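Local coordinates for ferritin (Ulva pertusa, PDB 3VNX), which probably oxidises ferrous iron and stores the ferric product as a mineral inside a hollow shell of 24 subunits, at residues T53-R67 / L109-E123. Numbering follows the deposited sequence. Where two conformers were deposited one is given.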
# COMPACT_ATOMS: atom_id res chain seq x y z
N THR A 53 0.19 -11.83 -52.47
CA THR A 53 1.11 -12.83 -53.04
C THR A 53 2.38 -12.94 -52.22
O THR A 53 2.84 -14.04 -51.87
CB THR A 53 1.50 -12.51 -54.51
OG1 THR A 53 0.36 -12.65 -55.36
CG2 THR A 53 2.59 -13.46 -54.99
N ILE A 54 2.97 -11.78 -51.91
CA ILE A 54 4.22 -11.75 -51.14
C ILE A 54 4.06 -12.34 -49.73
O ILE A 54 4.96 -13.00 -49.20
CB ILE A 54 4.78 -10.32 -51.07
CG1 ILE A 54 5.23 -9.87 -52.46
CG2 ILE A 54 5.91 -10.23 -50.07
CD1 ILE A 54 5.64 -8.42 -52.49
N SER A 55 2.90 -12.12 -49.14
CA SER A 55 2.59 -12.75 -47.87
C SER A 55 2.66 -14.28 -48.01
O SER A 55 3.20 -14.96 -47.14
CB SER A 55 1.20 -12.33 -47.40
OG SER A 55 0.79 -13.11 -46.30
N TYR A 56 2.13 -14.80 -49.12
CA TYR A 56 2.05 -16.24 -49.34
C TYR A 56 3.46 -16.81 -49.56
O TYR A 56 3.83 -17.86 -49.03
CB TYR A 56 1.17 -16.50 -50.55
CG TYR A 56 0.45 -17.84 -50.63
CD1 TYR A 56 -0.29 -18.33 -49.56
CD2 TYR A 56 0.46 -18.58 -51.81
CE1 TYR A 56 -0.98 -19.55 -49.66
CE2 TYR A 56 -0.21 -19.79 -51.92
CZ TYR A 56 -0.93 -20.27 -50.85
OH TYR A 56 -1.60 -21.48 -50.96
N VAL A 57 4.25 -16.08 -50.34
CA VAL A 57 5.63 -16.46 -50.58
C VAL A 57 6.39 -16.49 -49.27
O VAL A 57 7.15 -17.43 -49.01
CB VAL A 57 6.32 -15.46 -51.50
CG1 VAL A 57 7.80 -15.77 -51.59
CG2 VAL A 57 5.66 -15.47 -52.87
N TYR A 58 6.21 -15.46 -48.45
CA TYR A 58 6.88 -15.42 -47.16
C TYR A 58 6.48 -16.60 -46.28
O TYR A 58 7.30 -17.13 -45.53
CB TYR A 58 6.65 -14.09 -46.44
CG TYR A 58 7.57 -13.01 -46.97
CD1 TYR A 58 8.77 -13.35 -47.59
CD2 TYR A 58 7.25 -11.66 -46.86
CE1 TYR A 58 9.62 -12.39 -48.09
CE2 TYR A 58 8.10 -10.68 -47.36
CZ TYR A 58 9.30 -11.05 -47.97
OH TYR A 58 10.17 -10.10 -48.48
N HIS A 59 5.21 -17.01 -46.40
CA HIS A 59 4.74 -18.15 -45.64
C HIS A 59 5.44 -19.42 -46.11
O HIS A 59 5.77 -20.30 -45.30
CB HIS A 59 3.22 -18.29 -45.74
CG HIS A 59 2.61 -18.92 -44.54
ND1 HIS A 59 1.24 -18.99 -44.34
CD2 HIS A 59 3.17 -19.50 -43.45
CE1 HIS A 59 0.99 -19.59 -43.19
NE2 HIS A 59 2.15 -19.92 -42.63
N ALA A 60 5.70 -19.52 -47.41
CA ALA A 60 6.43 -20.68 -47.94
C ALA A 60 7.87 -20.70 -47.39
O ALA A 60 8.39 -21.77 -47.01
CB ALA A 60 6.40 -20.69 -49.47
N LEU A 61 8.50 -19.53 -47.33
CA LEU A 61 9.85 -19.43 -46.81
C LEU A 61 9.88 -19.91 -45.38
O LEU A 61 10.81 -20.61 -44.94
CB LEU A 61 10.34 -17.99 -46.89
CG LEU A 61 10.85 -17.66 -48.29
CD1 LEU A 61 10.96 -16.15 -48.52
CD2 LEU A 61 12.19 -18.35 -48.51
N HIS A 62 8.85 -19.55 -44.64
CA HIS A 62 8.74 -19.98 -43.26
C HIS A 62 8.76 -21.51 -43.16
O HIS A 62 9.50 -22.08 -42.34
CB HIS A 62 7.45 -19.44 -42.63
CG HIS A 62 7.02 -20.22 -41.43
ND1 HIS A 62 7.62 -20.07 -40.20
CD2 HIS A 62 6.08 -21.18 -41.29
CE1 HIS A 62 7.04 -20.90 -39.34
NE2 HIS A 62 6.10 -21.58 -39.97
N SER A 63 7.95 -22.16 -43.99
CA SER A 63 7.88 -23.62 -43.92
C SER A 63 9.20 -24.25 -44.29
O SER A 63 9.56 -25.31 -43.78
CB SER A 63 6.75 -24.16 -44.80
OG SER A 63 5.51 -24.01 -44.14
N TYR A 64 9.94 -23.59 -45.17
CA TYR A 64 11.24 -24.12 -45.55
C TYR A 64 12.18 -24.15 -44.32
O TYR A 64 12.76 -25.19 -44.00
CB TYR A 64 11.85 -23.37 -46.75
CG TYR A 64 13.23 -23.88 -47.07
CD1 TYR A 64 13.42 -25.02 -47.84
CD2 TYR A 64 14.36 -23.24 -46.54
CE1 TYR A 64 14.68 -25.51 -48.11
CE2 TYR A 64 15.64 -23.73 -46.81
CZ TYR A 64 15.79 -24.86 -47.59
OH TYR A 64 17.06 -25.35 -47.85
N PHE A 65 12.29 -23.02 -43.62
CA PHE A 65 13.19 -22.94 -42.47
C PHE A 65 12.68 -23.71 -41.24
O PHE A 65 13.47 -24.07 -40.36
CB PHE A 65 13.53 -21.49 -42.13
CG PHE A 65 14.34 -20.82 -43.19
CD1 PHE A 65 15.71 -21.04 -43.27
CD2 PHE A 65 13.73 -20.02 -44.15
CE1 PHE A 65 16.48 -20.44 -44.27
CE2 PHE A 65 14.47 -19.42 -45.15
CZ PHE A 65 15.86 -19.63 -45.22
N ALA A 66 11.39 -24.00 -41.22
CA ALA A 66 10.81 -24.88 -40.20
C ALA A 66 11.22 -26.35 -40.36
O ALA A 66 11.10 -27.12 -39.41
CB ALA A 66 9.29 -24.76 -40.17
N ARG A 67 11.69 -26.76 -41.54
CA ARG A 67 12.05 -28.17 -41.73
C ARG A 67 13.15 -28.62 -40.78
O ARG A 67 14.18 -27.97 -40.66
CB ARG A 67 12.49 -28.45 -43.15
CG ARG A 67 11.49 -28.06 -44.18
CD ARG A 67 12.07 -28.26 -45.54
NE ARG A 67 11.08 -28.05 -46.58
CZ ARG A 67 11.33 -28.20 -47.88
NH1 ARG A 67 12.54 -28.57 -48.28
NH2 ARG A 67 10.37 -27.99 -48.76
N LEU A 109 -3.96 -16.51 -56.37
CA LEU A 109 -2.60 -16.56 -55.87
C LEU A 109 -1.92 -17.78 -56.46
O LEU A 109 -2.41 -18.91 -56.29
CB LEU A 109 -2.59 -16.66 -54.34
CG LEU A 109 -3.25 -15.53 -53.54
CD1 LEU A 109 -2.73 -15.57 -52.11
CD2 LEU A 109 -2.98 -14.17 -54.16
N ALA A 110 -0.82 -17.55 -57.17
CA ALA A 110 -0.01 -18.64 -57.71
C ALA A 110 0.71 -19.40 -56.59
O ALA A 110 1.06 -18.82 -55.55
CB ALA A 110 0.99 -18.11 -58.72
N ALA A 111 0.93 -20.69 -56.81
CA ALA A 111 1.74 -21.49 -55.90
C ALA A 111 3.13 -20.89 -55.81
O ALA A 111 3.75 -20.64 -56.85
CB ALA A 111 1.83 -22.90 -56.40
N PRO A 112 3.62 -20.65 -54.58
CA PRO A 112 4.98 -20.10 -54.40
C PRO A 112 6.02 -21.20 -54.49
O PRO A 112 5.66 -22.37 -54.40
CB PRO A 112 4.94 -19.57 -52.96
CG PRO A 112 3.97 -20.49 -52.27
CD PRO A 112 2.91 -20.83 -53.30
N GLU A 113 7.28 -20.83 -54.70
CA GLU A 113 8.39 -21.77 -54.62
C GLU A 113 8.52 -22.29 -53.19
O GLU A 113 8.33 -21.52 -52.24
CB GLU A 113 9.69 -21.08 -55.05
CG GLU A 113 10.94 -21.93 -54.86
CD GLU A 113 10.92 -23.17 -55.73
OE1 GLU A 113 10.94 -23.02 -56.97
OE2 GLU A 113 10.88 -24.29 -55.18
N MET A 114 8.83 -23.57 -53.02
CA MET A 114 8.95 -24.14 -51.68
C MET A 114 10.39 -24.48 -51.30
O MET A 114 10.70 -24.73 -50.13
CB MET A 114 8.08 -25.40 -51.55
CG MET A 114 6.65 -25.25 -52.08
SD MET A 114 5.66 -23.94 -51.32
CE MET A 114 5.89 -24.31 -49.59
N GLU A 115 11.27 -24.48 -52.30
CA GLU A 115 12.62 -24.99 -52.11
C GLU A 115 13.62 -23.86 -52.17
O GLU A 115 13.58 -23.03 -53.08
CB GLU A 115 12.94 -26.02 -53.20
CG GLU A 115 11.98 -27.17 -53.20
CD GLU A 115 12.00 -27.91 -51.89
OE1 GLU A 115 10.97 -28.54 -51.54
OE2 GLU A 115 13.05 -27.87 -51.20
N PHE A 116 14.52 -23.82 -51.20
CA PHE A 116 15.41 -22.66 -51.12
C PHE A 116 16.86 -23.00 -50.82
O PHE A 116 17.66 -22.12 -50.49
CB PHE A 116 14.86 -21.59 -50.16
CG PHE A 116 13.49 -21.12 -50.53
CD1 PHE A 116 12.36 -21.68 -49.94
CD2 PHE A 116 13.32 -20.14 -51.50
CE1 PHE A 116 11.08 -21.25 -50.30
CE2 PHE A 116 12.05 -19.71 -51.88
CZ PHE A 116 10.93 -20.27 -51.28
N ALA A 117 17.19 -24.29 -50.94
CA ALA A 117 18.57 -24.73 -50.86
C ALA A 117 19.37 -24.01 -51.95
O ALA A 117 18.88 -23.73 -53.04
CB ALA A 117 18.67 -26.24 -51.03
N ASN A 118 20.61 -23.67 -51.62
CA ASN A 118 21.47 -22.96 -52.54
C ASN A 118 22.91 -23.18 -52.11
O ASN A 118 23.31 -22.78 -51.01
CB ASN A 118 21.14 -21.48 -52.55
CG ASN A 118 21.99 -20.69 -53.52
OD1 ASN A 118 23.20 -20.92 -53.63
ND2 ASN A 118 21.37 -19.76 -54.22
N ASP A 119 23.67 -23.83 -52.98
CA ASP A 119 25.01 -24.29 -52.63
C ASP A 119 26.02 -23.16 -52.66
O ASP A 119 26.95 -23.14 -51.86
CB ASP A 119 25.45 -25.42 -53.57
CG ASP A 119 24.63 -26.69 -53.38
OD1 ASP A 119 24.11 -26.90 -52.26
OD2 ASP A 119 24.52 -27.47 -54.35
N ASP A 120 25.83 -22.22 -53.57
CA ASP A 120 26.74 -21.09 -53.67
C ASP A 120 26.63 -20.22 -52.43
O ASP A 120 27.59 -20.06 -51.68
CB ASP A 120 26.42 -20.24 -54.90
CG ASP A 120 27.19 -18.92 -54.92
OD1 ASP A 120 28.32 -18.88 -54.38
OD2 ASP A 120 26.65 -17.93 -55.48
N LYS A 121 25.43 -19.69 -52.21
CA LYS A 121 25.25 -18.69 -51.17
C LYS A 121 24.86 -19.24 -49.78
O LYS A 121 25.13 -18.60 -48.75
CB LYS A 121 24.31 -17.60 -51.67
CG LYS A 121 25.04 -16.61 -52.57
CD LYS A 121 24.13 -15.58 -53.18
CE LYS A 121 24.88 -14.69 -54.16
NZ LYS A 121 25.72 -13.63 -53.51
N GLY A 122 24.29 -20.44 -49.76
CA GLY A 122 23.70 -20.98 -48.54
C GLY A 122 22.25 -20.54 -48.54
O GLY A 122 21.95 -19.46 -49.07
N GLU A 123 21.35 -21.35 -47.99
CA GLU A 123 19.92 -20.99 -48.02
C GLU A 123 19.60 -19.72 -47.23
O GLU A 123 18.73 -18.93 -47.62
CB GLU A 123 19.01 -22.14 -47.56
CG GLU A 123 19.72 -23.43 -47.16
CD GLU A 123 20.40 -23.35 -45.81
OE1 GLU A 123 20.55 -22.22 -45.29
OE2 GLU A 123 20.78 -24.41 -45.27
O HOH W 1 0.38 -14.92 -57.06
O HOH W 2 8.58 -24.19 -48.27
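Tyr64 lies against the extended chain around Phe116, and following it outward shows how one aromatic side chain can pack against a loop atom by atom. Its CB meets the edge of the Phe116 ring at CD1, 3.6 Å away, and CG touches the same CD1. With CG anti to the backbone N (chi1 176°), one face of the ring turns to the loop: CD1 lies 3.6 Å from Met114 O, Phe116 N is 3.5 Å from CE1 over that face, toward the rim, and CD2 and CE2 pack on Phe116 CB. CE2 also touches Glu123 CB, and CZ comes near Ala117 N. At the tip, OH packs 3.4 Å from Glu123 CG; Ala117 N is close, but at too poor an angle for a hydrogen bond. The Tyr64 and Phe116 rings form an offset edge-to-face pair, planes at 80°. Leu61 CD2 stands 3.4 Å from the Phe116 ring centroid, a CH-pi contact. In the ferritin four-helix bundle this is the long crossover between helices 73-99 and 123-151, laid along helix 38-66; Lys107 O of a second subunit bonds Tyr56 OH. Were Tyr64 an alanine, Phe116 would probably lose the ring its edge and CB pack on, opening a gap beside Glu123. Arg67, with Tyr64 CD1 over one guanidinium face, toward the rim, forms an end-on, two-nitrogen salt bridge with Glu115, planes 48° apart; NH2 meets OE1 from above the carboxylate plane, nearly straight, and NH1 reaches OE2. Ala60 CB touches Glu113 O, Pro112 CG and Met114 CE, while a water donates to both Ala60 O and Met114 O.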